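Local coordinates for protein D-mannonate dehydratase (Streptococcus suis, PDB 3BDK) that catalyses the dehydration of D-mannonate to 2-dehydro-3-deoxy-D-gluconate, using a divalent metal, ferrous iron or manganese, in a xylose isomerase-like TIM barrel, at residues Leu136-Pro141 / Ala148-Asp153; Gly259-Ala262 / Lys266-Val269; Tyr53-Pro56 / Ala60-Leu63. One frame throughout, in Å; residues are numbered along the deposited sequence.

Contact 1 of 3, residues Leu136-Pro141 / Ala148-Asp153; sequences LHHPLP and AFLKSD
His-138 meets Ala-148 and Leu-150 within the beta hairpin of strands 135-139 and 145-150, which belongs to a four-stranded antiparallel sheet lying apart from the parallel strands of the TIM barrel. Across the segments the contact is CH-pi and van der Waals packing, without a hydrogen bond; the hairpin backbone bonds run between neighbouring pairs, such as His-138 with Ser-146 and Ala-148 with Asp-135. All three side chains leave the backbone toward the other segment. With chi1 at -153° the His-138 ring swings anti to the backbone N, which carries it alongside strand 145-150. Its root rests on Ala-148, CB to CB 3.6 Å, and the same methyl lies 3.8 Å from His-138 CG, oblique to the ring. Farther out, Leu-150 reaches back from the opposite direction. Its CD1 sits over one face of the imidazole as a CH-pi contact, 4.2 Å from the ring centroid and 17° off the normal. On the opposite face the neighbouring Pro-139 puts its CD 3.5 Å above the plane; both carbons are offset toward the rim. The ring is therefore packed between two aliphatic groups, while its ND1 is hydrogen-bonded to Asp-135 OD2, which should limit its rotation. Gln-298 of strand 296-299 touches both His-138 and Ala-148, and Thr-383 of the second subunit packs on Leu-150, placing the hairpin at the subunit interface. At the far end of the imidazole, the second methyl of the leucine, Leu-150 CD2, lies 3.7 Å from His-138 NE2.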
loop_
_atom_site.group_PDB
_atom_site.type_symbol
_atom_site.label_atom_id
_atom_site.label_comp_id
_atom_site.label_asym_id
_atom_site.label_seq_id
_atom_site.Cartn_x
_atom_site.Cartn_y
_atom_site.Cartn_z
ATOM N N LEU A 136 -9.923 21.698 0.565
ATOM C CA LEU A 136 -8.674 21.004 0.843
ATOM C C LEU A 136 -8.757 20.054 2.025
ATOM O O LEU A 136 -7.727 19.566 2.521
ATOM C CB LEU A 136 -7.539 22.006 1.070
ATOM C CG LEU A 136 -7.347 23.151 0.065
ATOM C CD1 LEU A 136 -6.209 24.031 0.540
ATOM C CD2 LEU A 136 -7.074 22.663 -1.337
ATOM N N HIS A 137 -9.982 19.784 2.458
ATOM C CA HIS A 137 -10.273 18.751 3.452
ATOM C C HIS A 137 -11.703 18.294 3.211
ATOM O O HIS A 137 -12.556 18.428 4.099
ATOM C CB HIS A 137 -10.173 19.306 4.880
ATOM C CG HIS A 137 -8.874 19.987 5.178
ATOM N ND1 HIS A 137 -7.669 19.312 5.235
ATOM C CD2 HIS A 137 -8.589 21.287 5.429
ATOM C CE1 HIS A 137 -6.700 20.168 5.507
ATOM N NE2 HIS A 137 -7.231 21.374 5.624
ATOM N N HIS A 138 -11.986 17.791 2.012
ATOM C CA HIS A 138 -13.345 17.346 1.716
ATOM C C HIS A 138 -13.505 15.942 2.260
ATOM O O HIS A 138 -12.631 15.099 2.025
ATOM C CB HIS A 138 -13.637 17.375 0.212
ATOM C CG HIS A 138 -15.086 17.570 -0.115
ATOM N ND1 HIS A 138 -15.803 18.667 0.306
ATOM C CD2 HIS A 138 -15.949 16.813 -0.832
ATOM C CE1 HIS A 138 -17.048 18.573 -0.122
ATOM N NE2 HIS A 138 -17.161 17.461 -0.826
ATOM N N PRO A 139 -14.590 15.697 3.025
ATOM C CA PRO A 139 -14.824 14.358 3.623
ATOM C C PRO A 139 -15.032 13.242 2.607
ATOM O O PRO A 139 -15.676 13.448 1.591
ATOM C CB PRO A 139 -16.100 14.545 4.489
ATOM C CG PRO A 139 -16.213 16.062 4.696
ATOM C CD PRO A 139 -15.625 16.675 3.417
ATOM N N LEU A 140 -14.450 12.080 2.893
ATOM C CA LEU A 140 -14.715 10.834 2.171
ATOM C C LEU A 140 -15.578 9.899 3.054
ATOM O O LEU A 140 -15.623 10.075 4.276
ATOM C CB LEU A 140 -13.391 10.158 1.760
ATOM C CG LEU A 140 -12.640 10.801 0.581
ATOM C CD1 LEU A 140 -11.189 10.380 0.555
ATOM C CD2 LEU A 140 -13.274 10.465 -0.739
ATOM N N PRO A 141 -16.280 8.922 2.440
ATOM C CA PRO A 141 -17.093 7.920 3.148
ATOM C C PRO A 141 -16.418 7.228 4.319
ATOM O O PRO A 141 -17.094 6.924 5.296
ATOM C CB PRO A 141 -17.399 6.903 2.067
ATOM C CG PRO A 141 -17.485 7.721 0.851
ATOM C CD PRO A 141 -16.375 8.737 0.979
ATOM N N ALA A 148 -10.839 18.359 -3.198
ATOM C CA ALA A 148 -11.937 18.273 -4.110
ATOM C C ALA A 148 -12.065 19.602 -4.812
ATOM O O ALA A 148 -11.805 20.657 -4.225
ATOM C CB ALA A 148 -13.215 17.918 -3.371
ATOM N N PHE A 149 -12.421 19.522 -6.091
ATOM C CA PHE A 149 -12.864 20.646 -6.883
ATOM C C PHE A 149 -14.350 20.462 -7.145
ATOM O O PHE A 149 -14.740 19.598 -7.930
ATOM C CB PHE A 149 -12.110 20.657 -8.210
ATOM C CG PHE A 149 -12.519 21.761 -9.136
ATOM C CD1 PHE A 149 -11.958 23.033 -9.014
ATOM C CD2 PHE A 149 -13.450 21.537 -10.138
ATOM C CE1 PHE A 149 -12.323 24.058 -9.871
ATOM C CE2 PHE A 149 -13.831 22.564 -10.995
ATOM C CZ PHE A 149 -13.262 23.826 -10.861
ATOM N N LEU A 150 -15.182 21.261 -6.492
ATOM C CA LEU A 150 -16.618 21.192 -6.726
ATOM C C LEU A 150 -17.064 22.447 -7.450
ATOM O O LEU A 150 -17.102 23.545 -6.876
ATOM C CB LEU A 150 -17.391 21.029 -5.417
ATOM C CG LEU A 150 -17.438 19.705 -4.651
ATOM C CD1 LEU A 150 -16.055 19.231 -4.248
ATOM C CD2 LEU A 150 -18.328 19.829 -3.387
ATOM N N LYS A 151 -17.405 22.276 -8.718
ATOM C CA LYS A 151 -17.762 23.390 -9.579
ATOM C C LYS A 151 -18.695 24.390 -8.894
ATOM O O LYS A 151 -18.328 25.550 -8.692
ATOM C CB LYS A 151 -18.372 22.884 -10.878
ATOM C CG LYS A 151 -17.349 22.462 -11.901
ATOM C CD LYS A 151 -18.028 21.939 -13.135
ATOM C CE LYS A 151 -17.081 21.163 -13.993
ATOM N NZ LYS A 151 -17.834 20.611 -15.129
ATOM N N SER A 152 -19.878 23.934 -8.504
ATOM C CA SER A 152 -20.911 24.851 -8.052
ATOM C C SER A 152 -20.447 25.731 -6.902
ATOM O O SER A 152 -20.974 26.816 -6.703
ATOM C CB SER A 152 -22.197 24.107 -7.702
ATOM O OG SER A 152 -22.706 23.458 -8.856
ATOM N N ASP A 153 -19.433 25.291 -6.179
ATOM C CA ASP A 153 -18.959 26.050 -5.042
ATOM C C ASP A 153 -17.965 27.113 -5.486
ATOM O O ASP A 153 -17.719 28.092 -4.771
ATOM C CB ASP A 153 -18.358 25.112 -3.984
ATOM C CG ASP A 153 -19.392 24.121 -3.411
ATOM O OD1 ASP A 153 -20.274 23.622 -4.164
ATOM O OD2 ASP A 153 -19.315 23.834 -2.198
#

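Contact 2 of 3, residues Gly259-Ala262 / Lys266-Val269; sequences GSYA and KNDV
The phenol ring of Tyr-261 and the carboxamide of Asn-267 stand nearly perpendicular, their planes 82° apart, with Asn-267 ND2 4.1 Å from Tyr-261 CD2 and oblique to the ring. In the plane of the amide lies the carbonyl oxygen of the tyrosine. Asn-267 ND2 donates to Tyr-261 O at 3.0 Å, with an N-H...O angle of 161°; seen from the acceptor, the donor is tilted slightly out of the carbonyl plane. Beside this polar link, Val-269 CG1 wedges against helix 258-262, lying 3.7 Å from Tyr-261 CB and just as near Ala-262 CB. Pro-220, Ile-234 and Met-272 also touch the tyrosine side chain, about 11 Å from the manganese. The contact thus closes the short connection between helix 258-262, which directly follows barrel strand 252-257, and helix 269-278, with Asp-268 as N-cap of the second helix, its OD1 accepting from Ala-271 N. Asn-267 works from both ends of its amide. ND2 also donates to Thr-235 O, tying a third piece of chain to the turn, while OD1 accepts from Lys-266 NZ at 2.7 Å. The nearby ammonium would probably polarise the amide and make its N-H groups stronger donors to the two carbonyls.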
loop_
_atom_site.group_PDB
_atom_site.type_symbol
_atom_site.label_atom_id
_atom_site.label_comp_id
_atom_site.label_asym_id
_atom_site.label_seq_id
_atom_site.Cartn_x
_atom_site.Cartn_y
_atom_site.Cartn_z
ATOM N N GLY A 259 -4.878 11.038 -13.100
ATOM C CA GLY A 259 -5.814 11.708 -12.216
ATOM C C GLY A 259 -6.294 13.033 -12.769
ATOM O O GLY A 259 -7.493 13.359 -12.697
ATOM N N SER A 260 -5.355 13.816 -13.305
ATOM C CA SER A 260 -5.677 15.134 -13.854
ATOM C C SER A 260 -6.567 14.957 -15.045
ATOM O O SER A 260 -7.610 15.588 -15.134
ATOM C CB SER A 260 -4.417 15.905 -14.252
ATOM O OG SER A 260 -3.858 16.577 -13.121
ATOM N N TYR A 261 -6.170 14.063 -15.944
ATOM C CA TYR A 261 -6.973 13.743 -17.106
ATOM C C TYR A 261 -8.336 13.126 -16.792
ATOM O O TYR A 261 -9.307 13.439 -17.478
ATOM C CB TYR A 261 -6.208 12.855 -18.075
ATOM C CG TYR A 261 -5.147 13.585 -18.862
ATOM C CD1 TYR A 261 -3.831 13.121 -18.893
ATOM C CD2 TYR A 261 -5.459 14.722 -19.596
ATOM C CE1 TYR A 261 -2.861 13.782 -19.625
ATOM C CE2 TYR A 261 -4.499 15.390 -20.318
ATOM C CZ TYR A 261 -3.199 14.924 -20.328
ATOM O OH TYR A 261 -2.236 15.613 -21.047
ATOM N N ALA A 262 -8.438 12.258 -15.785
ATOM C CA ALA A 262 -9.744 11.600 -15.537
ATOM C C ALA A 262 -10.741 12.483 -14.814
ATOM O O ALA A 262 -11.903 12.125 -14.663
ATOM C CB ALA A 262 -9.583 10.286 -14.785
ATOM N N LYS A 266 -15.019 13.158 -19.956
ATOM C CA LYS A 266 -15.025 13.009 -21.389
ATOM C C LYS A 266 -13.749 12.295 -21.794
ATOM O O LYS A 266 -13.668 11.754 -22.904
ATOM C CB LYS A 266 -15.101 14.365 -22.097
ATOM C CG LYS A 266 -13.749 15.146 -22.129
ATOM C CD LYS A 266 -13.452 15.821 -23.496
ATOM C CE LYS A 266 -12.289 16.837 -23.385
ATOM N NZ LYS A 266 -10.908 16.251 -23.331
ATOM N N ASN A 267 -12.757 12.301 -20.901
ATOM C CA ASN A 267 -11.459 11.687 -21.168
ATOM C C ASN A 267 -11.409 10.193 -20.852
ATOM O O ASN A 267 -12.014 9.742 -19.868
ATOM C CB ASN A 267 -10.362 12.415 -20.390
ATOM C CG ASN A 267 -9.988 13.720 -21.020
ATOM O OD1 ASN A 267 -10.149 13.900 -22.216
ATOM N ND2 ASN A 267 -9.476 14.638 -20.228
ATOM N N ASP A 268 -10.684 9.443 -21.683
ATOM C CA ASP A 268 -10.447 8.017 -21.473
ATOM C C ASP A 268 -8.924 7.830 -21.275
ATOM O O ASP A 268 -8.156 7.654 -22.249
ATOM C CB ASP A 268 -11.004 7.199 -22.653
ATOM C CG ASP A 268 -10.651 5.695 -22.580
ATOM O OD1 ASP A 268 -9.724 5.269 -21.855
ATOM O OD2 ASP A 268 -11.307 4.914 -23.289
ATOM N N VAL A 269 -8.503 7.890 -20.005
ATOM C CA VAL A 269 -7.110 7.764 -19.637
ATOM C C VAL A 269 -6.478 6.440 -20.099
ATOM O O VAL A 269 -5.281 6.410 -20.449
ATOM C CB VAL A 269 -6.850 8.013 -18.104
ATOM C CG1 VAL A 269 -7.419 9.365 -17.644
ATOM C CG2 VAL A 269 -7.381 6.876 -17.237
#

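Contact 3 of 3, residues Tyr53-Pro56 / Ala60-Leu63; sequences YDVP and AWPL
Val-55 and Trp-61 are brought together by their first torsions. In Val-55, chi1 is 36°, which sets CG1 between the backbone N and the carbonyl carbon and leaves CG2 anti to the N, so that both methyls face segment 60-63. In Trp-61, chi1 of -83° and chi2 of 30° bring the five-membered, pyrrole side of the indole back toward the valine, although the side chain does not start in that direction. The two side chains cross at about a right angle. Val-55 CG1 is 3.6 Å from both Trp-61 CD1 and Trp-61 NE1, approaching the ring obliquely. The other methyl, Val-55 CG2, lies 3.5 Å from Ala-60 O and 4.1 Å from Trp-61 CD1, and thus spans the backbone and the indole. No hydrogen bond joins the segments: the valine methyls lie against the CD1-NE1 corner of the indole. The Trp-61 side chain is about 10 Å from the bound D-mannose, and Tyr-53 OH makes a weak hydrogen bond to NH2 of Arg-26, a residue of the sugar pocket. Together the segments form much of the connection from barrel strand 47-50 to helix 63-74, with Pro-62 at the N-cap position of that helix. Helix 99-114 borders the same loop: Asn-112 ND2 is hydrogen-bonded to Trp-61 O, and Asn-105 and Thr-108 touch Ala-60.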
loop_
_atom_site.group_PDB
_atom_site.type_symbol
_atom_site.label_atom_id
_atom_site.label_comp_id
_atom_site.label_asym_id
_atom_site.label_seq_id
_atom_site.Cartn_x
_atom_site.Cartn_y
_atom_site.Cartn_z
ATOM N N TYR A 53 14.387 25.368 -4.487
ATOM C CA TYR A 53 13.387 26.279 -3.929
ATOM C C TYR A 53 13.843 27.690 -3.528
ATOM O O TYR A 53 13.042 28.494 -3.042
ATOM C CB TYR A 53 12.638 25.581 -2.790
ATOM C CG TYR A 53 11.609 24.604 -3.320
ATOM C CD1 TYR A 53 10.447 25.071 -3.956
ATOM C CD2 TYR A 53 11.798 23.222 -3.217
ATOM C CE1 TYR A 53 9.499 24.192 -4.467
ATOM C CE2 TYR A 53 10.845 22.324 -3.732
ATOM C CZ TYR A 53 9.702 22.823 -4.353
ATOM O OH TYR A 53 8.754 21.973 -4.868
ATOM N N ASP A 54 15.111 27.997 -3.780
ATOM C CA ASP A 54 15.715 29.273 -3.369
ATOM C C ASP A 54 16.116 30.196 -4.540
ATOM O O ASP A 54 16.881 31.158 -4.357
ATOM C CB ASP A 54 16.914 29.020 -2.422
ATOM C CG ASP A 54 17.869 27.931 -2.935
ATOM O OD1 ASP A 54 17.457 27.059 -3.740
ATOM O OD2 ASP A 54 19.044 27.933 -2.520
ATOM N N VAL A 55 15.610 29.892 -5.735
ATOM C CA VAL A 55 15.791 30.756 -6.906
ATOM C C VAL A 55 14.412 31.191 -7.419
ATOM O O VAL A 55 13.590 30.343 -7.758
ATOM C CB VAL A 55 16.668 30.086 -8.005
ATOM C CG1 VAL A 55 16.406 28.596 -8.091
ATOM C CG2 VAL A 55 16.471 30.760 -9.366
ATOM N N PRO A 56 14.167 32.520 -7.472
ATOM C CA PRO A 56 12.832 33.164 -7.565
ATOM C C PRO A 56 11.786 32.554 -8.512
ATOM O O PRO A 56 10.636 32.374 -8.084
ATOM C CB PRO A 56 13.166 34.611 -7.943
ATOM C CG PRO A 56 14.473 34.841 -7.253
ATOM C CD PRO A 56 15.237 33.536 -7.439
ATOM N N ALA A 60 18.058 31.667 -13.515
ATOM C CA ALA A 60 18.743 30.410 -13.819
ATOM C C ALA A 60 18.950 29.499 -12.613
ATOM O O ALA A 60 19.082 29.968 -11.489
ATOM C CB ALA A 60 20.074 30.698 -14.489
ATOM N N TRP A 61 18.982 28.194 -12.864
ATOM C CA TRP A 61 19.198 27.197 -11.812
ATOM C C TRP A 61 20.676 26.775 -11.759
ATOM O O TRP A 61 21.150 26.081 -12.658
ATOM C CB TRP A 61 18.292 25.977 -12.041
ATOM C CG TRP A 61 16.869 26.124 -11.526
ATOM C CD1 TRP A 61 16.139 27.281 -11.418
ATOM C CD2 TRP A 61 16.008 25.068 -11.080
ATOM N NE1 TRP A 61 14.885 27.011 -10.913
ATOM C CE2 TRP A 61 14.777 25.662 -10.698
ATOM C CE3 TRP A 61 16.156 23.677 -10.958
ATOM C CZ2 TRP A 61 13.704 24.912 -10.201
ATOM C CZ3 TRP A 61 15.087 22.931 -10.461
ATOM C CH2 TRP A 61 13.877 23.552 -10.091
ATOM N N PRO A 62 21.402 27.202 -10.702
ATOM C CA PRO A 62 22.833 26.917 -10.559
ATOM C C PRO A 62 23.087 25.462 -10.199
ATOM O O PRO A 62 22.314 24.876 -9.440
ATOM C CB PRO A 62 23.257 27.810 -9.381
ATOM C CG PRO A 62 22.097 28.721 -9.100
ATOM C CD PRO A 62 20.892 27.987 -9.561
ATOM N N LEU A 63 24.169 24.893 -10.723
ATOM C CA LEU A 63 24.565 23.523 -10.380
ATOM C C LEU A 63 24.741 23.328 -8.857
ATOM O O LEU A 63 24.311 22.312 -8.305
ATOM C CB LEU A 63 25.841 23.123 -11.121
ATOM C CG LEU A 63 25.874 21.771 -11.844
ATOM C CD1 LEU A 63 27.310 21.280 -11.998
ATOM C CD2 LEU A 63 25.037 20.710 -11.164
#

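All three contacts are partly buried and local, each closed over a short span of chain. Contacts 2 and 3 both belong to connections following strands of the parallel barrel sheet and lie on opposite sides of the chain's centre. Contact 1 instead joins two strands of the separate antiparallel sheet and is the one whose segments meet the second subunit. The centres of contacts 1 and 3 lie about 21 and 20 Å from that of the chain, that of contact 2 about 14 Å. Chemistry differs likewise: CH-pi and methyl packing in contact 1, an amide-to-carbonyl hydrogen bond beside a valine in contact 2, and valine against indole in contact 3.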